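Long-range contacts in putative histidinol-phosphate aminotransferase (Erwinia carotovora atroseptica, PDB 3LY1), which probably transfers amino groups as a pyridoxal-phosphate-dependent aminotransferase, tentatively assigned to the histidinol-phosphate subfamily: residues N17-N22 / M338-D343; E92-I97 / G113-K118; P196-G201 / Y224-P229; V295-V300 / N326-S331. One frame throughout, in Å; residues are numbered along the deposited sequence. Where two conformers were deposited one is given.

Interaction 1 of 4, residues N17-N22 / M338-D343; sequences NPIRIN and MQWVAD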
loop_
_atom_site.group_PDB
_atom_site.type_symbol
_atom_site.label_atom_id
_atom_site.label_comp_id
_atom_site.label_asym_id
_atom_site.label_seq_id
_atom_site.Cartn_x
_atom_site.Cartn_y
_atom_site.Cartn_z
ATOM N N ASN A 17 13.431 -24.974 8.749
ATOM C CA ASN A 17 12.032 -24.846 9.199
ATOM C C ASN A 17 12.013 -24.363 10.667
ATOM O O ASN A 17 11.550 -25.067 11.572
ATOM C CB ASN A 17 11.287 -26.163 8.981
ATOM C CG ASN A 17 9.829 -26.099 9.389
ATOM O OD1 ASN A 17 9.201 -25.035 9.400
ATOM N ND2 ASN A 17 9.277 -27.250 9.735
ATOM N N PRO A 18 12.502 -23.121 10.878
ATOM C CA PRO A 18 12.748 -22.578 12.209
ATOM C C PRO A 18 11.484 -22.144 12.917
ATOM O O PRO A 18 10.459 -21.920 12.280
ATOM C CB PRO A 18 13.678 -21.372 11.937
ATOM C CG PRO A 18 13.289 -20.886 10.605
ATOM C CD PRO A 18 12.806 -22.133 9.821
ATOM N N ILE A 19 11.541 -22.052 14.241
ATOM C CA ILE A 19 10.509 -21.330 14.995
ATOM C C ILE A 19 10.800 -19.842 14.740
ATOM O O ILE A 19 11.929 -19.385 14.957
ATOM C CB ILE A 19 10.575 -21.615 16.514
ATOM C CG1 ILE A 19 10.172 -23.068 16.814
ATOM C CG2 ILE A 19 9.694 -20.638 17.297
ATOM C CD1 ILE A 19 10.467 -23.514 18.241
ATOM N N ARG A 20 9.775 -19.111 14.305
ATOM C CA ARG A 20 9.937 -17.729 13.871
ATOM C C ARG A 20 9.327 -16.825 14.931
ATOM O O ARG A 20 8.119 -16.670 14.986
ATOM C CB ARG A 20 9.239 -17.554 12.513
ATOM C CG ARG A 20 9.991 -18.244 11.351
ATOM C CD ARG A 20 9.158 -18.380 10.077
ATOM N NE ARG A 20 8.870 -17.086 9.431
ATOM C CZ ARG A 20 8.276 -16.956 8.244
ATOM N NH1 ARG A 20 7.908 -18.041 7.546
ATOM N NH2 ARG A 20 8.056 -15.752 7.740
ATOM N N ILE A 21 10.171 -16.268 15.803
ATOM C CA ILE A 21 9.673 -15.442 16.908
ATOM C C ILE A 21 10.483 -14.171 16.858
ATOM O O ILE A 21 11.054 -13.683 17.856
ATOM C CB ILE A 21 9.715 -16.170 18.294
ATOM C CG1 ILE A 21 11.076 -16.836 18.540
ATOM C CG2 ILE A 21 8.540 -17.198 18.410
ATOM C CD1 ILE A 21 11.190 -17.556 19.900
ATOM N N ASN A 22 10.550 -13.654 15.640
ATOM C CA ASN A 22 11.437 -12.549 15.309
ATOM C C ASN A 22 10.750 -11.232 14.930
ATOM O O ASN A 22 11.381 -10.183 15.008
ATOM C CB ASN A 22 12.448 -12.954 14.212
ATOM C CG ASN A 22 11.813 -13.615 12.974
ATOM O OD1 ASN A 22 10.629 -14.037 12.971
ATOM N ND2 ASN A 22 12.645 -13.761 11.914
HETATM N N MSE A 338 6.774 -22.227 22.540
HETATM C CA MSE A 338 7.442 -21.521 23.632
HETATM C C MSE A 338 7.937 -22.493 24.699
HETATM O O MSE A 338 8.967 -22.243 25.317
HETATM C CB MSE A 338 6.548 -20.432 24.248
HETATM C CG MSE A 338 6.319 -19.259 23.322
HETATM SE SE MSE A 338 7.844 -18.853 22.164
HETATM C CE MSE A 338 9.150 -18.213 23.485
ATOM N N GLN A 339 7.212 -23.597 24.906
ATOM C CA GLN A 339 7.725 -24.697 25.741
ATOM C C GLN A 339 9.047 -25.277 25.195
ATOM O O GLN A 339 9.997 -25.528 25.936
ATOM C CB GLN A 339 6.702 -25.820 25.910
ATOM C CG GLN A 339 7.204 -26.885 26.871
ATOM C CD GLN A 339 7.371 -26.340 28.287
ATOM O OE1 GLN A 339 6.491 -25.642 28.791
ATOM N NE2 GLN A 339 8.510 -26.641 28.924
ATOM N N TRP A 340 9.111 -25.488 23.896
ATOM C CA TRP A 340 10.320 -26.002 23.292
ATOM C C TRP A 340 11.459 -24.966 23.400
ATOM O O TRP A 340 12.638 -25.310 23.717
ATOM C CB TRP A 340 10.043 -26.352 21.836
ATOM C CG TRP A 340 11.061 -27.208 21.259
ATOM C CD1 TRP A 340 11.081 -28.585 21.252
ATOM C CD2 TRP A 340 12.247 -26.783 20.613
ATOM N NE1 TRP A 340 12.213 -29.024 20.621
ATOM C CE2 TRP A 340 12.945 -27.937 20.220
ATOM C CE3 TRP A 340 12.788 -25.535 20.322
ATOM C CZ2 TRP A 340 14.177 -27.878 19.554
ATOM C CZ3 TRP A 340 14.018 -25.472 19.648
ATOM C CH2 TRP A 340 14.693 -26.643 19.273
ATOM N N VAL A 341 11.103 -23.697 23.177
ATOM C CA VAL A 341 12.105 -22.640 23.273
ATOM C C VAL A 341 12.616 -22.513 24.718
ATOM O O VAL A 341 13.845 -22.425 24.932
ATOM C CB VAL A 341 11.620 -21.258 22.738
ATOM C CG1 VAL A 341 12.649 -20.154 23.049
ATOM C CG2 VAL A 341 11.415 -21.334 21.221
ATOM N N ALA A 342 11.685 -22.452 25.667
ATOM C CA ALA A 342 11.985 -22.382 27.088
ATOM C C ALA A 342 12.907 -23.525 27.514
ATOM O O ALA A 342 13.901 -23.310 28.195
ATOM C CB ALA A 342 10.699 -22.417 27.927
ATOM N N ASP A 343 12.602 -24.751 27.102
ATOM C CA ASP A 343 13.492 -25.824 27.455
ATOM C C ASP A 343 14.857 -25.732 26.753
ATOM O O ASP A 343 15.849 -26.129 27.344
ATOM C CB ASP A 343 12.828 -27.149 27.236
ATOM C CG ASP A 343 11.692 -27.371 28.205
ATOM O OD1 ASP A 343 11.811 -26.891 29.360
ATOM O OD2 ASP A 343 10.704 -28.001 27.800
#
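I19 and I21 point from the short N-terminal strand around 19-20 onto helix 335-350, where V341 receives both. Packing is tight in the middle. The CD1 methyl of I19 ends 3.8 Å from V341 CG2, and that of I21 meets the same CG2 at 4.0 Å, tip to tip, so one valine methyl is shared by two isoleucine tips. With CG1 anti to its own carbonyl carbon (chi1 -69°), I19 also brings CD1 to the indole of W340, 3.7 Å from CE3, approaching at a slant. I21 CG2 faces the selenium of M338 at 4.2 Å; this selenomethionine is modelled in two conformers, so that touch is less certain. No hydrogen bond crosses between the segments, and apolar contact alone joins them here. Toward solvent the contact is looser: W340, at its margin, is partly exposed, and beyond it exposed Q339 donates NE2 to D343 OD2 at 2.8 Å, meeting it from above the carboxylate plane, while D343 OD1 pairs with R346. R20, which does not touch the helix, packs on Y48 of the second subunit. I19 and I21 are backbone-bonded to L316 in strand 315-316. An N-terminal strand folded back on the C-terminal part of the chain is typical of the small domain of fold-type I aminotransferases.

Interaction 2 of 4, residues E92-I97 / G113-K118; sequences EAQLVI and GMKVTK
L95 is gripped by the neighbouring strand through both its backbone N and its backbone O, as strands 94-97 and 115-118 run parallel, their axes 4.6 Å apart at closest approach and 18° between directions. L95 N donates to K115 O at 2.9 Å, L95 O accepts from T117 N at 2.8 Å in a nearly straight bond (173°), and I97 N continues the ladder to T117 O. The start of the pairing is slacker: K115 N reaches A93 O at 3.3 Å only weakly, and a water bridge between these two atoms is doubtful. M114 closes this end. Its chain bends at the last torsion (chi3 58°), which folds CE back against the backbone of A93-L95, 3.6 Å from A93 CB and 3.3 Å from Q94 C. At the far end I97 and K118 lie side by side, with I97 CD1 3.8 Å from K118 CG, and the same methyl crosses to V116 CG1 at 3.9 Å. K118 then carries its ammonium away to a salt bridge with E106. Helix 104-111, the connection of this beta-alpha-beta unit, packs on the face bearing L95, I97 and V116, whereas V96 and T117 turn to helix 129-137. Strand 143-148 flanks 94-98 on its other side, and 115-119 is the outermost strand of the seven-stranded sheet at this end.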
loop_
_atom_site.group_PDB
_atom_site.type_symbol
_atom_site.label_atom_id
_atom_site.label_comp_id
_atom_site.label_asym_id
_atom_site.label_seq_id
_atom_site.Cartn_x
_atom_site.Cartn_y
_atom_site.Cartn_z
ATOM N N GLU A 92 11.069 23.125 9.851
ATOM C CA GLU A 92 11.146 23.722 11.189
ATOM C C GLU A 92 10.662 22.779 12.320
ATOM O O GLU A 92 10.919 23.041 13.500
ATOM C CB GLU A 92 10.410 25.063 11.211
ATOM C CG GLU A 92 11.088 26.162 10.370
ATOM C CD GLU A 92 11.047 25.901 8.861
ATOM O OE1 GLU A 92 10.054 25.322 8.354
ATOM O OE2 GLU A 92 12.019 26.293 8.174
ATOM N N ALA A 93 10.019 21.667 11.955
ATOM C CA ALA A 93 9.482 20.697 12.920
ATOM C C ALA A 93 10.514 19.739 13.562
ATOM O O ALA A 93 11.574 19.406 12.985
ATOM C CB ALA A 93 8.395 19.893 12.256
ATOM N N GLN A 94 10.212 19.323 14.782
ATOM C CA GLN A 94 10.999 18.294 15.463
ATOM C C GLN A 94 10.085 17.102 15.715
ATOM O O GLN A 94 8.885 17.276 15.895
ATOM C CB GLN A 94 11.573 18.787 16.797
ATOM C CG GLN A 94 10.544 18.977 17.903
ATOM C CD GLN A 94 11.128 19.188 19.317
ATOM O OE1 GLN A 94 10.397 19.614 20.207
ATOM N NE2 GLN A 94 12.408 18.928 19.512
ATOM N N LEU A 95 10.658 15.912 15.717
ATOM C CA LEU A 95 9.958 14.722 16.194
ATOM C C LEU A 95 10.484 14.466 17.610
ATOM O O LEU A 95 11.695 14.416 17.804
ATOM C CB LEU A 95 10.276 13.511 15.306
ATOM C CG LEU A 95 9.814 12.153 15.820
ATOM C CD1 LEU A 95 8.335 12.068 15.617
ATOM C CD2 LEU A 95 10.541 10.985 15.106
ATOM N N VAL A 96 9.579 14.303 18.564
ATOM C CA VAL A 96 9.918 14.001 19.966
ATOM C C VAL A 96 9.529 12.553 20.234
ATOM O O VAL A 96 8.362 12.165 20.050
ATOM C CB VAL A 96 9.221 14.951 20.964
ATOM C CG1 VAL A 96 9.544 14.543 22.410
ATOM C CG2 VAL A 96 9.675 16.410 20.727
ATOM N N ILE A 97 10.529 11.752 20.612
ATOM C CA ILE A 97 10.345 10.306 20.855
ATOM C C ILE A 97 11.188 9.876 22.066
ATOM O O ILE A 97 12.257 10.512 22.373
ATOM C CB ILE A 97 10.779 9.420 19.643
ATOM C CG1 ILE A 97 12.036 9.970 18.930
ATOM C CG2 ILE A 97 9.595 9.242 18.606
ATOM C CD1 ILE A 97 12.758 8.922 17.993
ATOM N N GLY A 113 13.696 15.731 6.864
ATOM C CA GLY A 113 14.702 16.751 7.221
ATOM C C GLY A 113 14.438 17.374 8.584
ATOM O O GLY A 113 14.980 18.412 8.906
HETATM N N MSE A 114 13.631 16.705 9.399
HETATM C CA MSE A 114 13.292 17.188 10.737
HETATM C C MSE A 114 14.376 16.895 11.783
HETATM O O MSE A 114 15.047 15.839 11.752
HETATM C CB MSE A 114 11.982 16.551 11.190
HETATM C CG MSE A 114 10.806 16.990 10.346
HETATM SE SE MSE A 114 9.194 15.952 10.760
HETATM C CE MSE A 114 9.053 16.355 12.710
ATOM N N LYS A 115 14.506 17.810 12.734
ATOM C CA LYS A 115 15.204 17.521 13.973
ATOM C C LYS A 115 14.539 16.338 14.670
ATOM O O LYS A 115 13.322 16.283 14.753
ATOM C CB LYS A 115 15.127 18.737 14.887
ATOM C CG LYS A 115 15.808 18.556 16.211
ATOM C CD LYS A 115 15.788 19.851 17.031
ATOM C CE LYS A 115 16.625 19.678 18.303
ATOM N NZ LYS A 115 16.873 21.005 18.928
ATOM N N VAL A 116 15.332 15.407 15.178
ATOM C CA VAL A 116 14.803 14.260 15.928
ATOM C C VAL A 116 15.328 14.377 17.350
ATOM O O VAL A 116 16.540 14.392 17.563
ATOM C CB VAL A 116 15.234 12.932 15.324
ATOM C CG1 VAL A 116 14.791 11.789 16.200
ATOM C CG2 VAL A 116 14.633 12.773 13.918
ATOM N N THR A 117 14.415 14.521 18.299
ATOM C CA THR A 117 14.754 14.776 19.691
ATOM C C THR A 117 14.391 13.537 20.501
ATOM O O THR A 117 13.206 13.261 20.739
ATOM C CB THR A 117 14.015 16.045 20.204
ATOM O OG1 THR A 117 14.428 17.183 19.434
ATOM C CG2 THR A 117 14.321 16.311 21.697
ATOM N N LYS A 118 15.410 12.770 20.891
ATOM C CA LYS A 118 15.220 11.541 21.635
ATOM C C LYS A 118 15.431 11.810 23.120
ATOM O O LYS A 118 16.396 12.488 23.500
ATOM C CB LYS A 118 16.206 10.457 21.172
ATOM C CG LYS A 118 15.918 9.894 19.807
ATOM C CD LYS A 118 16.993 8.863 19.405
ATOM C CE LYS A 118 16.861 8.547 17.936
ATOM N NZ LYS A 118 17.701 7.395 17.549
HETATM O O HOH W 1 13.483 20.843 12.130
#

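Interaction 3 of 4, residues P196-G201 / Y224-P229; sequences PMITQG and YAVAHP. With EDO (1,2-ethanediol), chain H.
I198 sets its CG1 branch anti to the carbonyl carbon (chi1 -62°) and extends it further (chi2 162°), which carries CD1 to V226 O, 3.4 Å away, while CG2, anti to the backbone N, rests against A227. This is helix-on-sheet packing in the large domain of the aminotransferase fold: the last turn of helix 195-199 meets strand 223-226 around V226 and A227, the strand being antiparallel to its neighbours on both sides in the mixed seven-stranded sheet. CG2 of I198 comes to 3.8 Å from A227 C and 4.2 Å from V226 CG1, so the two branches of I198 lie along consecutive residues, V226 and A227. L207, on the adjacent strand 205-210, also touches I198. G201 ends the helix in a Schellman motif, with its N bonded to I198 O at 2.9 Å, and its own carbonyl O approaches H228 CD2 loosely at 4.2 Å. H228 is the N-cap of helix 229-235: its side chain caps a backbone N in the first turn, ND1 also bonds T230 OG1, and P229 CD lies 3.4 Å above one face of the imidazole. Farther back along the strand, Y224 OH is hydrogen-bonded to H64 NE2, and it shares a second bond of 2.8 Å with O1 of a 1,2-ethanediol, probably from the crystallisation liquor, whose C1 lies at the edge of the phenol ring.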
loop_
_atom_site.group_PDB
_atom_site.type_symbol
_atom_site.label_atom_id
_atom_site.label_comp_id
_atom_site.label_asym_id
_atom_site.label_seq_id
_atom_site.Cartn_x
_atom_site.Cartn_y
_atom_site.Cartn_z
ATOM N N PRO A 196 -11.342 7.267 22.786
ATOM C CA PRO A 196 -12.447 8.129 23.191
ATOM C C PRO A 196 -12.114 9.642 23.152
ATOM O O PRO A 196 -13.030 10.440 22.967
ATOM C CB PRO A 196 -12.778 7.644 24.599
ATOM C CG PRO A 196 -12.366 6.217 24.597
ATOM C CD PRO A 196 -11.085 6.229 23.792
HETATM N N MSE A 197 -10.843 10.038 23.295
HETATM C CA MSE A 197 -10.490 11.459 23.202
HETATM C C MSE A 197 -10.772 12.009 21.783
HETATM O O MSE A 197 -11.107 13.175 21.608
HETATM C CB MSE A 197 -9.030 11.695 23.617
HETATM C CG MSE A 197 -8.668 11.154 25.019
HETATM SE SE MSE A 197 -9.749 11.898 26.442
HETATM C CE MSE A 197 -10.806 10.353 26.994
ATOM N N ILE A 198 -10.670 11.163 20.774
ATOM C CA ILE A 198 -10.971 11.578 19.387
ATOM C C ILE A 198 -12.498 11.649 19.166
ATOM O O ILE A 198 -13.041 12.603 18.579
ATOM C CB ILE A 198 -10.308 10.624 18.369
ATOM C CG1 ILE A 198 -8.776 10.660 18.526
ATOM C CG2 ILE A 198 -10.768 10.962 16.906
ATOM C CD1 ILE A 198 -8.032 9.449 17.883
ATOM N N THR A 199 -13.197 10.630 19.642
ATOM C CA THR A 199 -14.660 10.657 19.689
ATOM C C THR A 199 -15.191 11.943 20.351
ATOM O O THR A 199 -16.173 12.487 19.903
ATOM C CB THR A 199 -15.169 9.456 20.455
ATOM O OG1 THR A 199 -14.780 8.290 19.742
ATOM C CG2 THR A 199 -16.693 9.490 20.684
ATOM N N GLN A 200 -14.498 12.423 21.382
ATOM C CA GLN A 200 -14.906 13.612 22.129
ATOM C C GLN A 200 -14.430 14.914 21.477
ATOM O O GLN A 200 -14.711 15.997 21.998
ATOM C CB GLN A 200 -14.435 13.495 23.596
ATOM C CG GLN A 200 -15.150 12.341 24.317
ATOM C CD GLN A 200 -14.482 11.879 25.614
ATOM O OE1 GLN A 200 -14.608 10.702 26.011
ATOM N NE2 GLN A 200 -13.799 12.790 26.289
ATOM N N GLY A 201 -13.739 14.801 20.336
ATOM C CA GLY A 201 -13.424 15.952 19.471
ATOM C C GLY A 201 -11.980 16.447 19.417
ATOM O O GLY A 201 -11.728 17.501 18.799
ATOM N N TYR A 224 -5.175 1.308 9.710
ATOM C CA TYR A 224 -5.963 2.524 9.606
ATOM C C TYR A 224 -5.512 3.582 10.624
ATOM O O TYR A 224 -4.780 3.272 11.593
ATOM C CB TYR A 224 -7.476 2.252 9.717
ATOM C CG TYR A 224 -7.937 1.644 11.015
ATOM C CD1 TYR A 224 -7.792 0.291 11.262
ATOM C CD2 TYR A 224 -8.526 2.425 12.004
ATOM C CE1 TYR A 224 -8.234 -0.282 12.441
ATOM C CE2 TYR A 224 -8.943 1.864 13.209
ATOM C CZ TYR A 224 -8.818 0.512 13.419
ATOM O OH TYR A 224 -9.245 -0.024 14.611
ATOM N N ALA A 225 -5.884 4.826 10.329
ATOM C CA ALA A 225 -5.767 5.954 11.260
ATOM C C ALA A 225 -7.173 6.409 11.705
ATOM O O ALA A 225 -8.161 6.337 10.938
ATOM C CB ALA A 225 -4.976 7.101 10.650
ATOM N N VAL A 226 -7.259 6.865 12.946
ATOM C CA VAL A 226 -8.441 7.522 13.494
ATOM C C VAL A 226 -8.047 8.927 13.940
ATOM O O VAL A 226 -7.021 9.119 14.631
ATOM C CB VAL A 226 -9.057 6.722 14.647
ATOM C CG1 VAL A 226 -10.468 7.285 14.982
ATOM C CG2 VAL A 226 -9.072 5.195 14.332
ATOM N N ALA A 227 -8.778 9.945 13.477
ATOM C CA ALA A 227 -8.467 11.314 13.876
ATOM C C ALA A 227 -9.639 12.234 13.558
ATOM O O ALA A 227 -10.613 11.813 12.941
ATOM C CB ALA A 227 -7.199 11.792 13.170
ATOM N N HIS A 228 -9.527 13.510 13.931
ATOM C CA HIS A 228 -10.538 14.489 13.530
ATOM C C HIS A 228 -10.561 14.497 11.991
ATOM O O HIS A 228 -9.534 14.263 11.369
ATOM C CB HIS A 228 -10.176 15.872 14.084
ATOM C CG HIS A 228 -11.237 16.919 13.875
ATOM N ND1 HIS A 228 -11.207 17.815 12.823
ATOM C CD2 HIS A 228 -12.311 17.254 14.626
ATOM C CE1 HIS A 228 -12.249 18.627 12.915
ATOM N NE2 HIS A 228 -12.940 18.302 13.997
ATOM N N PRO A 229 -11.721 14.768 11.370
ATOM C CA PRO A 229 -11.706 14.769 9.910
ATOM C C PRO A 229 -10.720 15.706 9.235
ATOM O O PRO A 229 -10.252 15.357 8.176
ATOM C CB PRO A 229 -13.127 15.166 9.550
ATOM C CG PRO A 229 -13.921 14.603 10.625
ATOM C CD PRO A 229 -13.101 14.872 11.891
HETATM C C1 EDO H . -9.269 -3.250 14.319
HETATM O O1 EDO H . -8.510 -2.636 15.355
HETATM C C2 EDO H . -10.737 -3.202 14.711
HETATM O O2 EDO H . -10.986 -4.289 15.593
#

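Interaction 4 of 4, residues V295-V300 / N326-S331; sequences VFHQLV and NWCRIS
W327 lies across F296 and Q298 on one face of a two-stranded antiparallel sheet, its strands 294-298 and 327-331 joined through helix 303-312 and strand 315-316, in the small domain of this aminotransferase fold. The backbone is regular, with V295 and I330 bonded in both directions, I330 N to V295 O at 2.8 Å, and H297 and C328 likewise. From W327 CB, which sits over the face of the F296 ring, 3.5 Å from CZ, the side chain sets CG anti to the carbonyl carbon (chi1 -70°), and the indole sweeps over the opposite backbone: CE3 comes within 3.2 Å of H297 C and 3.4 Å of Q298 N. CE2 meets Q298 CG at 3.8 Å, Q298 CB stands over the centre of the six-membered ring, and CZ2 lies 3.7 Å from Q298 OE1. The five-membered ring of W327 is nearly parallel to F296 (16°) but slid apart, with slight overlap. R329 CB touches the F296 edge; the R329 guanidinium bonds N152 OD1 through NH1 and, through NH2, a citrate probably from the crystallisation liquor, consistent with the carboxylate-binding arginine of related aminotransferases. On the face of H297 and C328, I330 CG1 lies at the imidazole edge. H297 ND1 donates to Q298 O at 2.9 Å, holding the ring while C328 SG lies over one face, 3.2 Å from NE2.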
loop_
_atom_site.group_PDB
_atom_site.type_symbol
_atom_site.label_atom_id
_atom_site.label_comp_id
_atom_site.label_asym_id
_atom_site.label_seq_id
_atom_site.Cartn_x
_atom_site.Cartn_y
_atom_site.Cartn_z
ATOM N N VAL A 295 8.389 -10.306 24.548
ATOM C CA VAL A 295 8.973 -10.029 25.849
ATOM C C VAL A 295 10.377 -9.493 25.620
ATOM O O VAL A 295 11.136 -9.995 24.737
ATOM C CB VAL A 295 9.012 -11.315 26.751
ATOM C CG1 VAL A 295 9.842 -11.077 28.090
ATOM C CG2 VAL A 295 7.621 -11.830 27.049
ATOM N N PHE A 296 10.711 -8.448 26.366
ATOM C CA PHE A 296 12.028 -7.861 26.306
ATOM C C PHE A 296 12.721 -8.331 27.575
ATOM O O PHE A 296 12.228 -8.105 28.671
ATOM C CB PHE A 296 11.917 -6.336 26.220
ATOM C CG PHE A 296 13.113 -5.645 25.598
ATOM C CD1 PHE A 296 13.497 -5.914 24.290
ATOM C CD2 PHE A 296 13.774 -4.638 26.293
ATOM C CE1 PHE A 296 14.565 -5.221 23.691
ATOM C CE2 PHE A 296 14.854 -3.935 25.691
ATOM C CZ PHE A 296 15.234 -4.231 24.407
ATOM N N HIS A 297 13.813 -9.070 27.427
ATOM C CA HIS A 297 14.588 -9.545 28.587
ATOM C C HIS A 297 16.090 -9.343 28.435
ATOM O O HIS A 297 16.613 -9.160 27.314
ATOM C CB HIS A 297 14.257 -10.986 28.942
ATOM C CG HIS A 297 14.837 -12.035 28.028
ATOM N ND1 HIS A 297 16.113 -12.534 28.186
ATOM C CD2 HIS A 297 14.280 -12.750 27.017
ATOM C CE1 HIS A 297 16.323 -13.504 27.300
ATOM N NE2 HIS A 297 15.222 -13.659 26.577
ATOM N N GLN A 298 16.754 -9.376 29.592
ATOM C CA GLN A 298 18.167 -9.105 29.686
ATOM C C GLN A 298 18.972 -10.353 29.376
ATOM O O GLN A 298 18.468 -11.475 29.481
ATOM C CB GLN A 298 18.499 -8.592 31.097
ATOM C CG GLN A 298 19.785 -7.803 31.174
ATOM C CD GLN A 298 20.076 -7.290 32.595
ATOM O OE1 GLN A 298 19.168 -6.938 33.328
ATOM N NE2 GLN A 298 21.349 -7.260 32.966
ATOM N N LEU A 299 20.205 -10.139 28.931
ATOM C CA LEU A 299 21.154 -11.218 28.701
ATOM C C LEU A 299 22.430 -10.958 29.471
ATOM O O LEU A 299 22.819 -9.792 29.666
ATOM C CB LEU A 299 21.489 -11.348 27.223
ATOM C CG LEU A 299 20.352 -11.825 26.333
ATOM C CD1 LEU A 299 20.690 -11.669 24.833
ATOM C CD2 LEU A 299 19.993 -13.294 26.704
ATOM N N VAL A 300 23.087 -12.040 29.888
ATOM C CA VAL A 300 24.423 -11.959 30.463
ATOM C C VAL A 300 25.513 -12.361 29.442
ATOM O O VAL A 300 26.686 -12.036 29.638
ATOM C CB VAL A 300 24.515 -12.716 31.830
ATOM C CG1 VAL A 300 23.604 -12.012 32.859
ATOM C CG2 VAL A 300 24.113 -14.140 31.719
ATOM N N ASN A 326 22.275 -5.104 25.750
ATOM C CA ASN A 326 22.361 -6.380 26.465
ATOM C C ASN A 326 20.969 -6.985 26.701
ATOM O O ASN A 326 20.761 -7.732 27.668
ATOM C CB ASN A 326 23.122 -6.215 27.799
ATOM C CG ASN A 326 24.576 -5.746 27.618
ATOM O OD1 ASN A 326 25.116 -5.742 26.513
ATOM N ND2 ASN A 326 25.205 -5.348 28.721
ATOM N N TRP A 327 20.029 -6.661 25.806
ATOM C CA TRP A 327 18.615 -7.101 25.907
ATOM C C TRP A 327 18.204 -7.722 24.589
ATOM O O TRP A 327 18.774 -7.378 23.529
ATOM C CB TRP A 327 17.697 -5.919 26.250
ATOM C CG TRP A 327 17.887 -5.415 27.657
ATOM C CD1 TRP A 327 18.973 -4.724 28.140
ATOM C CD2 TRP A 327 17.000 -5.584 28.765
ATOM N NE1 TRP A 327 18.797 -4.447 29.474
ATOM C CE2 TRP A 327 17.599 -4.970 29.881
ATOM C CE3 TRP A 327 15.748 -6.180 28.923
ATOM C CZ2 TRP A 327 16.997 -4.956 31.125
ATOM C CZ3 TRP A 327 15.155 -6.172 30.167
ATOM C CH2 TRP A 327 15.782 -5.550 31.256
ATOM N N CYS A 328 17.256 -8.642 24.650
ATOM C CA CYS A 328 16.695 -9.239 23.454
ATOM C C CYS A 328 15.158 -9.223 23.493
ATOM O O CYS A 328 14.530 -9.359 24.546
ATOM C CB CYS A 328 17.206 -10.674 23.229
ATOM S SG CYS A 328 16.898 -11.813 24.577
ATOM N N ARG A 329 14.569 -9.054 22.318
ATOM C CA ARG A 329 13.145 -9.079 22.173
ATOM C C ARG A 329 12.793 -10.413 21.567
ATOM O O ARG A 329 13.261 -10.758 20.455
ATOM C CB ARG A 329 12.656 -7.945 21.248
ATOM C CG ARG A 329 11.109 -7.840 21.281
ATOM C CD ARG A 329 10.559 -6.956 20.132
ATOM N NE ARG A 329 10.775 -7.630 18.849
ATOM C CZ ARG A 329 10.673 -7.053 17.667
ATOM N NH1 ARG A 329 10.390 -5.757 17.577
ATOM N NH2 ARG A 329 10.893 -7.769 16.573
ATOM N N ILE A 330 12.008 -11.183 22.313
ATOM C CA ILE A 330 11.612 -12.506 21.928
ATOM C C ILE A 330 10.121 -12.470 21.635
ATOM O O ILE A 330 9.334 -12.234 22.536
ATOM C CB ILE A 330 11.795 -13.509 23.096
ATOM C CG1 ILE A 330 13.227 -13.526 23.611
ATOM C CG2 ILE A 330 11.329 -14.896 22.671
ATOM C CD1 ILE A 330 14.290 -13.862 22.570
ATOM N N SER A 331 9.705 -12.675 20.390
ATOM C CA SER A 331 8.247 -12.740 20.126
ATOM C C SER A 331 7.606 -13.997 20.725
ATOM O O SER A 331 8.232 -15.053 20.907
ATOM C CB SER A 331 7.899 -12.589 18.615
ATOM O OG SER A 331 8.688 -11.524 18.031
#

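Interactions 1 and 4 build one region: their centres are 14 Å apart, strand 327-331 leads into helix 335-350, and I21 O is 3.0 Å from S331 N, a probable hydrogen bond, with I21 CD1 3.8 Å from I330 CG2. Interactions 2 and 3 belong to the seven-stranded sheet instead, 24 Å apart between centres and not touching; the centres of interactions 1 and 3 are 39 Å apart, on opposite sides of the chain's centre. The side chain of R329, in interaction 4, is about 6 Å from the bound PLP. The side chain of I97 is about 11 Å from the PLP, that of V226 about 13 Å and that of I21 about 14 Å.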